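Shikimate dehydrogenase (Listeria monocytogenes, PDB 3TNL) probably catalyses the reversible NADPH-linked reduction of 3-dehydroshikimate to shikimate, a step of chorismate biosynthesis. Local coordinates at residues M157-A162 against I229-T234; V236-F241 against D261-P266; G243-P248 against K268-E273. All blocks are in the same frame, centred on the assembly; numbering follows the deposited sequence. Where two conformers were deposited one is given.

All three contacts touch NAD in the nucleotide-binding domain. Interaction 1 joins two neighbouring strands of the parallel sheet beneath the adenosine ribose. The loops of interaction 2, centred about 13 Å from it, reach from the adenine to the nicotinamide, and interaction 3 backs them, its centre about 9 Å from that of interaction 2. Asp261 ties all three together: its OD2 receives Asn232 ND2 of interaction 1 at 2.8 Å, while its OD1 is hydrogen-bonded to Thr269 OG1 of interaction 3, also at 2.8 Å. Phe230 and Asn232 of interaction 1 also pack against Leu271 of interaction 3.

Interaction 1: residues M157-A162 against I229-T234; sequences MTICGA and IFTNAT. With NAD (nicotinamide-adenine-dinucleotide), chain H.
Thr158 is held between Ile229 and Thr231 in a parallel ladder, its N donating to Ile229 O at 3.0 Å and its O receiving Thr231 N. Cys160 repeats the pattern further along, its N bonded to Thr231 O and its O taking Ala233 N at 2.8 Å; that last bond is the most bent of the four, with 142° at the hydrogen. On the face shared by Thr158, Cys160 and Phe230, the end of the phenyl ring comes toward the neighbouring strand, its CG anti to the backbone N (chi1 175°). Thr158 CG2 meets Phe230 CD1 at 3.7 Å. Cys160 SG approaches Phe230 CZ to 3.7 Å, an oblique sulfur-aromatic contact 64° off the ring normal. On the other face of the sheet, Ile159 and Thr231 lie side by side, pointing the same way, with Ile159 CG1 3.9 Å from Thr231 CB, and Ile159 CD1 goes on to Ala233 CB.

The second shell fixes these groups: Thr231 OG1 bonds to Tyr141 and Thr158 OG1 to Ser227, while helix 217-226 packs on Thr158 and Phe230 and helix 164-175 on Ile159. At the end of strand 229-232, Asn232 OD1 accepts Thr234 OG1 at 2.7 Å on a lone pair in the carbonyl plane, and Asn232 ND2 returns to Thr234 O from above that carbonyl's plane. The paired bonds hold the amide in one rotation and steady Thr234, whose CB lies 3.3 Å from the ribose O4B of NAD. From the other segment, Ala162 N donates to NAD O3B at 2.9 Å, just after the turn at Gly161. A parallel sheet whose strand 156-160 runs into a glycine-rich turn at the adenosine ribose is the hallmark of the Rossmann fold, and Gly161 is the first glycine of its GxGxxA pattern.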
loop_
_atom_site.group_PDB
_atom_site.type_symbol
_atom_site.label_atom_id
_atom_site.label_comp_id
_atom_site.label_asym_id
_atom_site.label_seq_id
_atom_site.Cartn_x
_atom_site.Cartn_y
_atom_site.Cartn_z
ATOM N N MET B 157 41.423 0.686 -0.779
ATOM C CA MET B 157 40.557 1.232 0.248
ATOM C C MET B 157 40.842 0.511 1.536
ATOM O O MET B 157 41.049 -0.698 1.539
ATOM C CB MET B 157 39.066 1.032 -0.107
ATOM C CG MET B 157 38.091 1.424 1.021
ATOM S SD MET B 157 36.340 1.458 0.525
ATOM C CE MET B 157 36.103 -0.269 0.088
ATOM N N THR B 158 40.837 1.272 2.629
ATOM C CA THR B 158 40.906 0.756 3.985
ATOM C C THR B 158 39.520 1.100 4.578
ATOM O O THR B 158 39.074 2.213 4.485
ATOM C CB THR B 158 42.019 1.338 4.820
ATOM O OG1 THR B 158 43.267 0.897 4.254
ATOM C CG2 THR B 158 41.954 0.868 6.249
ATOM N N ILE B 159 38.861 0.124 5.166
ATOM C CA ILE B 159 37.519 0.329 5.688
ATOM C C ILE B 159 37.337 -0.333 7.045
ATOM O O ILE B 159 37.838 -1.441 7.289
ATOM C CB ILE B 159 36.487 -0.161 4.651
ATOM C CG1 ILE B 159 35.051 0.149 5.095
ATOM C CG2 ILE B 159 36.653 -1.661 4.350
ATOM C CD1 ILE B 159 34.006 -0.149 4.019
ATOM N N CYS B 160 36.625 0.362 7.934
ATOM C CA CYS B 160 36.278 -0.139 9.249
ATOM C C CYS B 160 34.834 -0.619 9.212
ATOM O O CYS B 160 33.933 0.113 8.844
ATOM C CB CYS B 160 36.347 0.950 10.324
ATOM S SG CYS B 160 37.974 1.667 10.509
ATOM N N GLY B 161 34.633 -1.873 9.596
ATOM C CA GLY B 161 33.302 -2.444 9.700
ATOM C C GLY B 161 33.128 -3.751 8.960
ATOM O O GLY B 161 33.877 -4.102 8.045
ATOM N N ALA B 162 32.064 -4.442 9.347
ATOM C CA ALA B 162 31.728 -5.780 8.814
ATOM C C ALA B 162 30.259 -6.136 8.951
ATOM O O ALA B 162 29.892 -7.336 8.862
ATOM C CB ALA B 162 32.595 -6.845 9.446
ATOM N N ILE B 229 41.520 5.987 -0.023
ATOM C CA ILE B 229 40.381 6.321 0.817
ATOM C C ILE B 229 40.385 5.449 2.059
ATOM O O ILE B 229 40.744 4.255 2.025
ATOM C CB ILE B 229 39.073 6.109 0.007
ATOM C CG1 ILE B 229 37.854 6.671 0.764
ATOM C CG2 ILE B 229 38.894 4.661 -0.434
ATOM C CD1 ILE B 229 36.598 6.735 -0.106
ATOM N N PHE B 230 39.978 6.072 3.180
ATOM C CA PHE B 230 39.773 5.444 4.473
ATOM C C PHE B 230 38.311 5.711 4.807
ATOM O O PHE B 230 37.885 6.847 4.865
ATOM C CB PHE B 230 40.697 6.043 5.544
ATOM C CG PHE B 230 40.448 5.529 6.935
ATOM C CD1 PHE B 230 40.524 4.185 7.194
ATOM C CD2 PHE B 230 40.174 6.388 7.989
ATOM C CE1 PHE B 230 40.324 3.698 8.457
ATOM C CE2 PHE B 230 39.963 5.875 9.273
ATOM C CZ PHE B 230 40.018 4.519 9.488
ATOM N N THR B 231 37.564 4.656 5.045
ATOM C CA THR B 231 36.130 4.740 5.275
ATOM C C THR B 231 35.673 4.128 6.572
ATOM O O THR B 231 36.094 3.043 6.932
ATOM C CB THR B 231 35.410 3.922 4.134
ATOM O OG1 THR B 231 35.756 4.495 2.864
ATOM C CG2 THR B 231 33.875 3.897 4.305
ATOM N N ASN B 232 34.828 4.840 7.298
ATOM C CA ASN B 232 34.167 4.291 8.446
ATOM C C ASN B 232 32.803 3.750 8.010
ATOM O O ASN B 232 31.963 4.485 7.501
ATOM C CB ASN B 232 33.882 5.318 9.541
ATOM C CG ASN B 232 33.063 4.703 10.663
ATOM O OD1 ASN B 232 33.507 3.727 11.302
ATOM N ND2 ASN B 232 31.824 5.174 10.856
ATOM N N ALA B 233 32.585 2.471 8.247
ATOM C CA ALA B 233 31.299 1.817 7.985
ATOM C C ALA B 233 30.837 1.087 9.243
ATOM O O ALA B 233 30.377 -0.056 9.199
ATOM C CB ALA B 233 31.340 0.910 6.744
ATOM N N THR B 234 31.032 1.725 10.394
ATOM C CA THR B 234 30.536 1.236 11.678
ATOM C C THR B 234 29.599 2.281 12.245
ATOM O O THR B 234 29.507 3.399 11.711
ATOM C CB THR B 234 31.645 1.040 12.739
ATOM O OG1 THR B 234 32.129 2.323 13.162
ATOM C CG2 THR B 234 32.815 0.160 12.223
HETATM P PA NAD H . 25.538 -3.420 11.599
HETATM O O1A NAD H . 24.835 -3.548 12.948
HETATM O O2A NAD H . 25.158 -4.387 10.494
HETATM O O5B NAD H . 27.139 -3.417 11.850
HETATM C C5B NAD H . 27.781 -2.695 12.902
HETATM C C4B NAD H . 29.284 -2.600 12.614
HETATM O O4B NAD H . 29.881 -1.678 13.540
HETATM C C3B NAD H . 30.013 -3.900 12.892
HETATM O O3B NAD H . 31.160 -3.966 12.008
HETATM C C2B NAD H . 30.501 -3.778 14.316
HETATM O O2B NAD H . 31.671 -4.538 14.581
HETATM C C1B NAD H . 30.823 -2.299 14.387
HETATM N N9A NAD H . 30.787 -1.669 15.712
HETATM C C8A NAD H . 29.662 -1.343 16.392
HETATM N N7A NAD H . 30.000 -0.715 17.538
HETATM C C5A NAD H . 31.351 -0.609 17.612
HETATM C C6A NAD H . 32.282 -0.092 18.489
HETATM N N6A NAD H . 31.890 0.519 19.611
HETATM N N1A NAD H . 33.599 -0.147 18.190
HETATM C C2A NAD H . 34.026 -0.755 17.056
HETATM N N3A NAD H . 33.179 -1.290 16.147
HETATM C C4A NAD H . 31.849 -1.237 16.382
HETATM O O3 NAD H . 25.302 -1.906 11.142
HETATM P PN NAD H . 25.133 -1.348 9.643
HETATM O O1N NAD H . 23.719 -1.507 9.143
HETATM O O2N NAD H . 26.306 -1.826 8.786
HETATM O O5D NAD H . 25.266 0.246 9.840
HETATM C C5D NAD H . 26.504 0.779 10.295
HETATM C C4D NAD H . 26.380 2.276 10.089
HETATM O O4D NAD H . 26.089 2.543 8.706
HETATM C C3D NAD H . 25.222 2.854 10.887
HETATM O O3D NAD H . 25.681 4.028 11.564
HETATM C C2D NAD H . 24.172 3.198 9.843
HETATM O O2D NAD H . 23.303 4.280 10.250
HETATM C C1D NAD H . 25.040 3.525 8.635
HETATM N N1N NAD H . 24.411 3.381 7.320
HETATM C C2N NAD H . 24.364 4.438 6.488
HETATM C C3N NAD H . 23.791 4.326 5.226
HETATM C C7N NAD H . 23.727 5.481 4.280
HETATM O O7N NAD H . 22.884 5.393 3.388
HETATM N N7N NAD H . 24.584 6.516 4.413
HETATM C C4N NAD H . 23.253 3.092 4.827
HETATM C C5N NAD H . 23.318 2.012 5.702
HETATM C C6N NAD H . 23.901 2.179 6.959
#

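Interaction 2: residues V236-F241 against D261-P266; sequences VGMKPF and DVVYKP. With NAD (nicotinamide-adenine-dinucleotide), chain H.
Met238 and Val263 form the tight part of this contact: Met238 CB rests between the two methyls of Val263, 3.8 Å from CG1 and equally close to CG2. Beside them Met238 CG presses on the backbone at Lys265, 3.4 Å from its O. One residue earlier, Gly237 O comes within 3.4 Å of Pro266 CD, at the edge of a proline ring that follows a cis peptide bond. The Met238 side chain is fully extended, with CG anti to the backbone N (chi1 -179°), and this carries SD out to the nicotinamide ribose, 3.3 Å from NAD O3D. Asp261 shapes the second loop from within: its OD2 accepts Val263 N at 3.1 Å in an Asx turn, the N-H arriving from above the carboxylate plane (38° out of it).

The polar links run through water, one between buried residues and one at the looser, more exposed end. The first water donates to both Val236 O and Asp261 OD1, the latter at 2.8 Å, and so joins buried groups that do not meet directly. A second bridges the two exposed lysines, accepting from Lys239 N and donating to Lys265 O at 2.7 Å; their side chains lead away from the contact.

NAD lies along both loops. Val236 CG2 packs on the adenine, Phe241 places a ring face against N6A, and Val262 O receives N7N of the nicotinamide carboxamide at 3.0 Å, with Tyr264 turning a ring edge to that same nitrogen. Direct contact between the loops is thus van der Waals, with water supplying the polar bridges, while Val262 spends its carbonyl on the cofactor; this is consistent with a binding wall that recognises the nicotinamide amide through the backbone.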
loop_
_atom_site.group_PDB
_atom_site.type_symbol
_atom_site.label_atom_id
_atom_site.label_comp_id
_atom_site.label_asym_id
_atom_site.label_seq_id
_atom_site.Cartn_x
_atom_site.Cartn_y
_atom_site.Cartn_z
ATOM N N VAL B 236 30.180 3.789 14.958
ATOM C CA VAL B 236 30.979 4.767 15.743
ATOM C C VAL B 236 30.926 6.141 15.085
ATOM O O VAL B 236 31.082 6.248 13.849
ATOM C CB VAL B 236 32.420 4.264 15.920
ATOM C CG1 VAL B 236 33.221 5.225 16.785
ATOM C CG2 VAL B 236 32.380 2.860 16.562
ATOM N N GLY B 237 30.626 7.158 15.895
ATOM C CA GLY B 237 30.469 8.543 15.435
ATOM C C GLY B 237 29.013 8.988 15.372
ATOM O O GLY B 237 28.730 10.163 15.311
ATOM N N MET B 238 28.110 8.008 15.369
ATOM C CA MET B 238 26.656 8.232 15.407
ATOM C C MET B 238 26.143 7.720 16.765
ATOM O O MET B 238 26.705 6.768 17.345
ATOM C CB MET B 238 26.007 7.388 14.282
ATOM C CG MET B 238 24.522 7.503 14.142
ATOM S SD MET B 238 23.964 6.606 12.675
ATOM C CE MET B 238 22.197 6.881 12.707
ATOM N N LYS B 239 25.081 8.328 17.289
ATOM C CA LYS B 239 24.491 7.865 18.554
ATOM C C LYS B 239 24.342 6.352 18.481
ATOM O O LYS B 239 23.878 5.858 17.455
ATOM C CB LYS B 239 23.119 8.524 18.786
ATOM C CG LYS B 239 22.251 7.821 19.852
ATOM C CD LYS B 239 21.721 6.466 19.322
ATOM C CE LYS B 239 21.070 5.600 20.402
ATOM N NZ LYS B 239 20.660 4.200 19.945
ATOM N N PRO B 240 24.661 5.616 19.574
ATOM C CA PRO B 240 25.097 6.042 20.921
ATOM C C PRO B 240 26.604 6.285 21.093
ATOM O O PRO B 240 27.102 6.330 22.209
ATOM C CB PRO B 240 24.639 4.858 21.787
ATOM C CG PRO B 240 24.913 3.703 20.922
ATOM C CD PRO B 240 24.466 4.161 19.539
ATOM N N PHE B 241 27.289 6.501 19.971
ATOM C CA PHE B 241 28.734 6.696 19.930
ATOM C C PHE B 241 29.121 8.056 19.325
ATOM O O PHE B 241 30.170 8.190 18.683
ATOM C CB PHE B 241 29.388 5.577 19.102
ATOM C CG PHE B 241 29.049 4.172 19.549
ATOM C CD1 PHE B 241 29.626 3.630 20.685
ATOM C CD2 PHE B 241 28.193 3.408 18.808
ATOM C CE1 PHE B 241 29.329 2.317 21.095
ATOM C CE2 PHE B 241 27.912 2.118 19.192
ATOM C CZ PHE B 241 28.450 1.591 20.365
ATOM N N ASP B 261 32.696 8.691 5.630
ATOM C CA ASP B 261 31.917 8.074 6.702
ATOM C C ASP B 261 30.545 7.763 6.152
ATOM O O ASP B 261 30.003 8.551 5.373
ATOM C CB ASP B 261 31.831 9.030 7.917
ATOM C CG ASP B 261 31.689 8.278 9.247
ATOM O OD1 ASP B 261 32.408 8.659 10.218
ATOM O OD2 ASP B 261 30.939 7.287 9.296
ATOM N N VAL B 262 30.022 6.596 6.488
ATOM C CA VAL B 262 28.653 6.231 6.124
ATOM C C VAL B 262 27.659 7.033 6.975
ATOM O O VAL B 262 26.517 7.219 6.593
ATOM C CB VAL B 262 28.380 4.725 6.264
ATOM C CG1 VAL B 262 29.233 3.919 5.267
ATOM C CG2 VAL B 262 28.547 4.265 7.723
ATOM N N VAL B 263 28.096 7.516 8.132
ATOM C CA VAL B 263 27.240 8.314 8.998
ATOM C C VAL B 263 26.988 9.721 8.379
ATOM O O VAL B 263 27.895 10.327 7.808
ATOM C CB VAL B 263 27.902 8.482 10.416
ATOM C CG1 VAL B 263 27.092 9.466 11.304
ATOM C CG2 VAL B 263 28.122 7.106 11.093
ATOM N N TYR B 264 25.752 10.215 8.461
ATOM C CA TYR B 264 25.426 11.573 8.016
ATOM C C TYR B 264 24.588 12.339 9.052
ATOM O O TYR B 264 24.244 13.494 8.824
ATOM C CB TYR B 264 24.768 11.599 6.620
ATOM C CG TYR B 264 23.532 10.789 6.475
ATOM C CD1 TYR B 264 22.274 11.371 6.607
ATOM C CD2 TYR B 264 23.594 9.433 6.235
ATOM C CE1 TYR B 264 21.132 10.610 6.467
ATOM C CE2 TYR B 264 22.465 8.673 6.110
ATOM C CZ TYR B 264 21.233 9.267 6.223
ATOM O OH TYR B 264 20.108 8.473 6.100
ATOM N N LYS B 265 24.247 11.697 10.159
ATOM C CA LYS B 265 23.632 12.362 11.327
ATOM C C LYS B 265 24.491 11.852 12.525
ATOM O O LYS B 265 24.334 10.716 12.986
ATOM C CB LYS B 265 22.141 12.047 11.502
ATOM C CG LYS B 265 21.508 12.930 12.575
ATOM C CD LYS B 265 20.025 12.610 12.770
ATOM C CE LYS B 265 19.419 13.455 13.872
ATOM N NZ LYS B 265 17.986 13.074 14.107
ATOM N N PRO B 266 25.439 12.684 13.011
ATOM C CA PRO B 266 25.706 14.082 12.564
ATOM C C PRO B 266 26.345 14.191 11.195
ATOM O O PRO B 266 26.918 13.219 10.709
ATOM C CB PRO B 266 26.707 14.561 13.596
ATOM C CG PRO B 266 27.463 13.352 13.944
ATOM C CD PRO B 266 26.429 12.291 14.027
HETATM P PA NAD H . 25.538 -3.420 11.599
HETATM O O1A NAD H . 24.835 -3.548 12.948
HETATM O O2A NAD H . 25.158 -4.387 10.494
HETATM O O5B NAD H . 27.139 -3.417 11.850
HETATM C C5B NAD H . 27.781 -2.695 12.902
HETATM C C4B NAD H . 29.284 -2.600 12.614
HETATM O O4B NAD H . 29.881 -1.678 13.540
HETATM C C3B NAD H . 30.013 -3.900 12.892
HETATM O O3B NAD H . 31.160 -3.966 12.008
HETATM C C2B NAD H . 30.501 -3.778 14.316
HETATM O O2B NAD H . 31.671 -4.538 14.581
HETATM C C1B NAD H . 30.823 -2.299 14.387
HETATM N N9A NAD H . 30.787 -1.669 15.712
HETATM C C8A NAD H . 29.662 -1.343 16.392
HETATM N N7A NAD H . 30.000 -0.715 17.538
HETATM C C5A NAD H . 31.351 -0.609 17.612
HETATM C C6A NAD H . 32.282 -0.092 18.489
HETATM N N6A NAD H . 31.890 0.519 19.611
HETATM N N1A NAD H . 33.599 -0.147 18.190
HETATM C C2A NAD H . 34.026 -0.755 17.056
HETATM N N3A NAD H . 33.179 -1.290 16.147
HETATM C C4A NAD H . 31.849 -1.237 16.382
HETATM O O3 NAD H . 25.302 -1.906 11.142
HETATM P PN NAD H . 25.133 -1.348 9.643
HETATM O O1N NAD H . 23.719 -1.507 9.143
HETATM O O2N NAD H . 26.306 -1.826 8.786
HETATM O O5D NAD H . 25.266 0.246 9.840
HETATM C C5D NAD H . 26.504 0.779 10.295
HETATM C C4D NAD H . 26.380 2.276 10.089
HETATM O O4D NAD H . 26.089 2.543 8.706
HETATM C C3D NAD H . 25.222 2.854 10.887
HETATM O O3D NAD H . 25.681 4.028 11.564
HETATM C C2D NAD H . 24.172 3.198 9.843
HETATM O O2D NAD H . 23.303 4.280 10.250
HETATM C C1D NAD H . 25.040 3.525 8.635
HETATM N N1N NAD H . 24.411 3.381 7.320
HETATM C C2N NAD H . 24.364 4.438 6.488
HETATM C C3N NAD H . 23.791 4.326 5.226
HETATM C C7N NAD H . 23.727 5.481 4.280
HETATM O O7N NAD H . 22.884 5.393 3.388
HETATM N N7N NAD H . 24.584 6.516 4.413
HETATM C C4N NAD H . 23.253 3.092 4.827
HETATM C C5N NAD H . 23.318 2.012 5.702
HETATM C C6N NAD H . 23.901 2.179 6.959
HETATM O O HOH W 1 33.220 7.485 12.571
HETATM O O HOH W 2 23.618 10.352 15.600
#

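Interaction 3: residues G243-P248 against K268-E273. With NAD (nicotinamide-adenine-dinucleotide), chain H.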
loop_
_atom_site.group_PDB
_atom_site.type_symbol
_atom_site.label_atom_id
_atom_site.label_comp_id
_atom_site.label_asym_id
_atom_site.label_seq_id
_atom_site.Cartn_x
_atom_site.Cartn_y
_atom_site.Cartn_z
ATOM N N GLY B 243 30.681 11.554 18.908
ATOM C CA GLY B 243 31.892 12.184 19.471
ATOM C C GLY B 243 33.042 11.196 19.626
ATOM O O GLY B 243 34.123 11.572 20.026
ATOM N N GLU B 244 32.774 9.909 19.357
ATOM C CA GLU B 244 33.781 8.858 19.404
ATOM C C GLU B 244 34.331 8.565 18.019
ATOM O O GLU B 244 33.668 8.811 16.999
ATOM C CB GLU B 244 33.216 7.537 19.974
ATOM C CG GLU B 244 32.606 7.619 21.387
ATOM C CD GLU B 244 32.147 6.278 21.928
ATOM O OE1 GLU B 244 31.006 6.215 22.492
ATOM O OE2 GLU B 244 32.931 5.317 21.805
ATOM N N THR B 245 35.569 8.068 17.981
ATOM C CA THR B 245 36.202 7.650 16.751
ATOM C C THR B 245 37.017 6.365 16.956
ATOM O O THR B 245 37.447 6.083 18.068
ATOM C CB THR B 245 37.089 8.785 16.171
ATOM O OG1 THR B 245 37.596 8.364 14.906
ATOM C CG2 THR B 245 38.251 9.154 17.103
ATOM N N LEU B 246 37.151 5.584 15.882
ATOM C CA LEU B 246 38.052 4.427 15.846
ATOM C C LEU B 246 39.460 4.787 15.316
ATOM O O LEU B 246 40.334 3.954 15.327
ATOM C CB LEU B 246 37.468 3.325 14.995
ATOM C CG LEU B 246 36.172 2.705 15.538
ATOM C CD1 LEU B 246 35.597 1.699 14.533
ATOM C CD2 LEU B 246 36.353 2.083 16.959
ATOM N N LEU B 247 39.705 6.031 14.905
ATOM C CA LEU B 247 41.033 6.409 14.383
ATOM C C LEU B 247 41.999 6.582 15.557
ATOM O O LEU B 247 41.729 7.413 16.441
ATOM C CB LEU B 247 40.967 7.722 13.625
ATOM C CG LEU B 247 42.292 8.226 13.038
ATOM C CD1 LEU B 247 42.755 7.299 11.911
ATOM C CD2 LEU B 247 42.107 9.675 12.572
ATOM N N PRO B 248 43.127 5.844 15.568
ATOM C CA PRO B 248 44.024 5.969 16.709
ATOM C C PRO B 248 44.826 7.267 16.791
ATOM O O PRO B 248 45.046 7.780 17.870
ATOM C CB PRO B 248 44.980 4.755 16.543
ATOM C CG PRO B 248 44.220 3.790 15.755
ATOM C CD PRO B 248 43.423 4.613 14.799
ATOM N N LYS B 268 28.962 15.706 10.416
ATOM C CA LYS B 268 30.419 15.630 10.519
ATOM C C LYS B 268 30.777 14.873 11.789
ATOM O O LYS B 268 30.684 15.424 12.883
ATOM C CB LYS B 268 31.019 17.036 10.512
ATOM C CG LYS B 268 32.528 17.079 10.328
ATOM C CD LYS B 268 33.103 18.490 10.466
ATOM C CE LYS B 268 32.451 19.473 9.556
ATOM N NZ LYS B 268 33.215 20.789 9.496
ATOM N N THR B 269 31.050 13.583 11.642
ATOM C CA THR B 269 31.482 12.757 12.754
ATOM C C THR B 269 32.840 13.227 13.262
ATOM O O THR B 269 33.500 14.052 12.623
ATOM C CB THR B 269 31.649 11.318 12.387
ATOM O OG1 THR B 269 32.542 11.259 11.253
ATOM C CG2 THR B 269 30.293 10.662 12.052
ATOM N N ARG B 270 33.233 12.752 14.447
ATOM C CA ARG B 270 34.550 13.114 14.971
ATOM C C ARG B 270 35.637 12.707 13.993
ATOM O O ARG B 270 36.600 13.470 13.796
ATOM C CB ARG B 270 34.781 12.554 16.380
ATOM C CG ARG B 270 36.111 12.904 17.016
ATOM C CD ARG B 270 36.332 14.398 17.144
ATOM N NE ARG B 270 37.670 14.633 17.668
ATOM C CZ ARG B 270 38.438 15.674 17.377
ATOM N NH1 ARG B 270 39.674 15.712 17.880
ATOM N NH2 ARG B 270 38.048 16.625 16.519
ATOM N N LEU B 271 35.527 11.533 13.384
ATOM C CA LEU B 271 36.493 11.131 12.340
ATOM C C LEU B 271 36.596 12.216 11.254
ATOM O O LEU B 271 37.709 12.544 10.862
ATOM C CB LEU B 271 36.077 9.806 11.723
ATOM C CG LEU B 271 36.883 9.330 10.512
ATOM C CD1 LEU B 271 38.331 9.097 10.906
ATOM C CD2 LEU B 271 36.252 8.059 9.940
ATOM N N LEU B 272 35.470 12.657 10.690
ATOM C CA LEU B 272 35.532 13.705 9.635
ATOM C C LEU B 272 36.136 14.997 10.141
ATOM O O LEU B 272 36.862 15.646 9.400
ATOM C CB LEU B 272 34.184 13.886 8.938
ATOM C CG LEU B 272 33.640 12.610 8.256
ATOM C CD1 LEU B 272 32.331 12.957 7.487
ATOM C CD2 LEU B 272 34.651 12.013 7.283
ATOM N N GLU B 273 35.874 15.368 11.393
ATOM C CA GLU B 273 36.503 16.564 11.943
ATOM C C GLU B 273 38.034 16.396 11.938
ATOM O O GLU B 273 38.756 17.307 11.548
ATOM C CB GLU B 273 36.050 16.832 13.392
ATOM C CG GLU B 273 34.634 17.196 13.637
ATOM C CD GLU B 273 34.358 17.519 15.108
ATOM O OE1 GLU B 273 35.328 17.498 15.918
ATOM O OE2 GLU B 273 33.184 17.880 15.432
HETATM P PA NAD H . 25.538 -3.420 11.599
HETATM O O1A NAD H . 24.835 -3.548 12.948
HETATM O O2A NAD H . 25.158 -4.387 10.494
HETATM O O5B NAD H . 27.139 -3.417 11.850
HETATM C C5B NAD H . 27.781 -2.695 12.902
HETATM C C4B NAD H . 29.284 -2.600 12.614
HETATM O O4B NAD H . 29.881 -1.678 13.540
HETATM C C3B NAD H . 30.013 -3.900 12.892
HETATM O O3B NAD H . 31.160 -3.966 12.008
HETATM C C2B NAD H . 30.501 -3.778 14.316
HETATM O O2B NAD H . 31.671 -4.538 14.581
HETATM C C1B NAD H . 30.823 -2.299 14.387
HETATM N N9A NAD H . 30.787 -1.669 15.712
HETATM C C8A NAD H . 29.662 -1.343 16.392
HETATM N N7A NAD H . 30.000 -0.715 17.538
HETATM C C5A NAD H . 31.351 -0.609 17.612
HETATM C C6A NAD H . 32.282 -0.092 18.489
HETATM N N6A NAD H . 31.890 0.519 19.611
HETATM N N1A NAD H . 33.599 -0.147 18.190
HETATM C C2A NAD H . 34.026 -0.755 17.056
HETATM N N3A NAD H . 33.179 -1.290 16.147
HETATM C C4A NAD H . 31.849 -1.237 16.382
HETATM O O3 NAD H . 25.302 -1.906 11.142
HETATM P PN NAD H . 25.133 -1.348 9.643
HETATM O O1N NAD H . 23.719 -1.507 9.143
HETATM O O2N NAD H . 26.306 -1.826 8.786
HETATM O O5D NAD H . 25.266 0.246 9.840
HETATM C C5D NAD H . 26.504 0.779 10.295
HETATM C C4D NAD H . 26.380 2.276 10.089
HETATM O O4D NAD H . 26.089 2.543 8.706
HETATM C C3D NAD H . 25.222 2.854 10.887
HETATM O O3D NAD H . 25.681 4.028 11.564
HETATM C C2D NAD H . 24.172 3.198 9.843
HETATM O O2D NAD H . 23.303 4.280 10.250
HETATM C C1D NAD H . 25.040 3.525 8.635
HETATM N N1N NAD H . 24.411 3.381 7.320
HETATM C C2N NAD H . 24.364 4.438 6.488
HETATM C C3N NAD H . 23.791 4.326 5.226
HETATM C C7N NAD H . 23.727 5.481 4.280
HETATM O O7N NAD H . 22.884 5.393 3.388
HETATM N N7N NAD H . 24.584 6.516 4.413
HETATM C C4N NAD H . 23.253 3.092 4.827
HETATM C C5N NAD H . 23.318 2.012 5.702
HETATM C C6N NAD H . 23.901 2.179 6.959
HETATM O O HOH W 3 30.738 11.910 16.069
HETATM O O HOH W 4 33.867 9.453 14.416
#
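A water molecule bonded to both segments connects Glu244 with Leu271, donating to Glu244 O at 2.7 Å and accepting from Leu271 N at 2.9 Å. It sits at the start of helix 270-277, where Thr269 is the N-cap and its OG1 takes Leu272 N at 3.3 Å. A second water accepts from both Gly243 N and Arg270 N. The two waters and the threonine hydroxyl together therefore satisfy the amides of the first helical turn, before Glu273 N makes its bond back to Thr269 O.

Side-chain contacts flank these bridges. The Arg270 side chain lies with CB and CG against Gly243 O, then bends at chi2 (59°) so that its guanidinium group leaves the loop. Arg270 NH2 forms a salt bridge with Glu273 OE1 at 2.9 Å; the oxygen lies 19° out of the guanidinium plane and uses its anti lone pair. Glu277 gives NH2 a second acidic partner one turn further along the helix.

Thr245 OG1 accepts Leu247 N at 3.1 Å in an ST turn that tightens the loop. The same hydroxyl oxygen rests 3.8 Å from Leu271 CB, the two side chains crossing at about a right angle. Leu247 crosses Leu271 in the same fashion, with Leu247 CB 4.0 Å from Leu271 CD1. Leu247 also packs on Phe230 of strand 229-232, so the loop touches both the helix start and the sheet, and on its cofactor side Leu246 sets CD2 3.7 Å from C2A of the NAD adenine.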